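Local coordinates for protein NADH dehydrogenase, putative (Plasmodium falciparum, PDB 5JWC) that probably oxidises NADH with a bound flavin and passes the electrons to ubiquinone, as a type II NADH dehydrogenase targeted by the quinolone inhibitor RYL-552, at residues A[213-216]-A[217-221]. Numbering follows the deposited sequence.
With 4W0 (5-fluoro-3-methyl-2-{4-[4-(trifluoromethoxy)benzyl]phenyl}quinolin-4(1H)-one), chain M.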
# COMPACT_ATOMS: atom_id res chain seq x y z
N LYS A 213 6.90 11.80 17.85
CA LYS A 213 8.16 11.74 17.12
C LYS A 213 8.07 12.37 15.73
O LYS A 213 8.35 13.54 15.56
CB LYS A 213 8.64 10.30 17.01
CG LYS A 213 10.10 10.20 16.54
CD LYS A 213 10.56 8.77 16.41
CE LYS A 213 12.07 8.68 16.26
NZ LYS A 213 12.53 7.26 16.19
N GLU A 214 7.67 11.58 14.73
CA GLU A 214 7.69 12.06 13.35
C GLU A 214 6.73 13.23 13.12
O GLU A 214 7.06 14.17 12.41
CB GLU A 214 7.37 10.92 12.37
CG GLU A 214 8.47 9.84 12.30
CD GLU A 214 8.30 8.73 13.33
OE1 GLU A 214 7.41 8.84 14.22
OE2 GLU A 214 9.06 7.74 13.24
N VAL A 215 5.55 13.18 13.73
CA VAL A 215 4.56 14.22 13.53
C VAL A 215 5.04 15.53 14.16
O VAL A 215 4.94 16.59 13.54
CB VAL A 215 3.18 13.82 14.11
CG1 VAL A 215 2.21 14.99 14.04
CG2 VAL A 215 2.62 12.62 13.34
N LYS A 216 5.59 15.43 15.36
CA LYS A 216 6.11 16.60 16.05
C LYS A 216 7.20 17.28 15.19
O LYS A 216 7.27 18.50 15.11
CB LYS A 216 6.67 16.23 17.42
CG LYS A 216 7.05 17.44 18.30
CD LYS A 216 7.71 17.00 19.61
CE LYS A 216 7.60 18.09 20.68
NZ LYS A 216 8.38 17.76 21.90
N ILE A 217 8.01 16.47 14.52
CA ILE A 217 9.08 16.96 13.65
C ILE A 217 8.54 17.56 12.35
O ILE A 217 8.93 18.67 11.96
CB ILE A 217 10.07 15.83 13.34
CG1 ILE A 217 10.86 15.48 14.61
CG2 ILE A 217 11.02 16.21 12.21
CD1 ILE A 217 11.67 14.21 14.49
N ASN A 218 7.62 16.87 11.69
CA ASN A 218 7.13 17.33 10.39
C ASN A 218 5.96 18.32 10.42
O ASN A 218 5.68 18.98 9.42
CB ASN A 218 6.76 16.12 9.54
CG ASN A 218 7.97 15.37 9.07
OD1 ASN A 218 8.52 15.67 8.02
ND2 ASN A 218 8.39 14.38 9.85
N TYR A 219 5.26 18.42 11.54
CA TYR A 219 4.11 19.31 11.62
C TYR A 219 4.18 20.13 12.90
O TYR A 219 3.20 20.22 13.65
CB TYR A 219 2.79 18.53 11.58
CG TYR A 219 2.55 17.76 10.30
CD1 TYR A 219 1.76 18.30 9.28
CD2 TYR A 219 3.10 16.50 10.10
CE1 TYR A 219 1.53 17.61 8.10
CE2 TYR A 219 2.88 15.79 8.91
CZ TYR A 219 2.09 16.36 7.92
OH TYR A 219 1.86 15.69 6.75
N LYS A 220 5.34 20.73 13.16
CA LYS A 220 5.57 21.38 14.45
C LYS A 220 4.51 22.44 14.80
O LYS A 220 4.13 22.57 15.95
CB LYS A 220 6.96 22.00 14.50
CG LYS A 220 7.32 22.50 15.88
CD LYS A 220 8.68 23.17 15.93
CE LYS A 220 8.91 23.78 17.30
NZ LYS A 220 10.28 24.36 17.43
N ASP A 221 4.01 23.15 13.79
CA ASP A 221 3.06 24.25 14.03
C ASP A 221 1.68 23.81 14.53
O ASP A 221 0.94 24.63 15.05
CB ASP A 221 2.89 25.09 12.76
CG ASP A 221 4.10 25.99 12.49
OD1 ASP A 221 4.34 26.33 11.31
OD2 ASP A 221 4.80 26.35 13.47
C1 4W0 M . 5.97 -1.91 19.02
C2 4W0 M . 6.19 -0.53 18.97
C3 4W0 M . 7.46 -0.01 19.29
C4 4W0 M . 8.51 -0.85 19.68
C5 4W0 M . 8.29 -2.24 19.73
C6 4W0 M . 7.03 -2.77 19.41
O1 4W0 M . 8.76 11.40 23.59
C7 4W0 M . 9.86 -0.28 20.02
C8 4W0 M . 10.07 1.16 19.97
C9 4W0 M . 8.95 2.04 19.56
C10 4W0 M . 9.02 3.55 19.50
C11 4W0 M . 9.27 4.29 20.66
C12 4W0 M . 9.29 5.68 20.63
C13 4W0 M . 9.03 6.30 19.43
C14 4W0 M . 8.76 5.58 18.30
C15 4W0 M . 8.73 4.20 18.32
O2 4W0 M . 10.78 -1.00 20.34
N 4W0 M . 7.67 1.46 19.24
C16 4W0 M . 9.02 7.78 19.22
C17 4W0 M . 8.92 8.71 20.41
C18 4W0 M . 7.89 8.59 21.33
C19 4W0 M . 7.84 9.48 22.39
C20 4W0 M . 8.80 10.49 22.50
C21 4W0 M . 9.82 10.61 21.57
C22 4W0 M . 9.88 9.72 20.52
C23 4W0 M . 11.43 1.71 20.32
F1 4W0 M . 9.29 -3.05 20.09
C24 4W0 M . 9.40 10.97 24.77
F2 4W0 M . 8.74 9.91 25.24
F3 4W0 M . 9.36 11.96 25.68
F4 4W0 M . 10.67 10.65 24.48
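K213, E214 and V215 offer their carbonyls in turn to the amides of I217, N218 and Y219, the last i to i+4 turns of helix 198-218 before Y219 leaves helical geometry. The closest of these backbone bonds is Y219 N to V215 O, 2.7 Å. E214 O takes a second donor: N218 ND2 lies 2.9 Å from it in a nearly straight bond (167°), with the oxygen close to the amide plane of N218. The N218 side chain thus folds back over its own helix turn, CG beside the backbone N and anti to the carbonyl carbon (chi1 -72°). E214 O is gripped by two donors of one residue, and the ND2 bond, with OD1 weakly hydrogen-bonded to R91 NH2 of the second subunit, sets the rotation of the amide. I217 lies along the preceding turn, its CG1 3.3 Å from K213 O. V215 CG1 meets the Y219 ring at CD2 (4.3 Å), while V215 O sits near the plane of that ring, at its edge. On K213, CG stands anti to the backbone N (chi1 -167°) and the rest of the chain is extended; its methylenes pass alongside the benzyl bridge of the inhibitor, CD 3.4 Å from 4W0 C16, so the contact is made by carbon rather than by the ammonium group. E214 is buried and its OE1 forms a salt bridge with R517, another residue of this inhibitor pocket. V215 and Y219 pack on helix 158-174, where Y219 OH is hydrogen-bonded to E173 OE1, and beyond the turn the chain enters the short helix 220-223, which leads to strand 227-232 of the five-stranded parallel sheet.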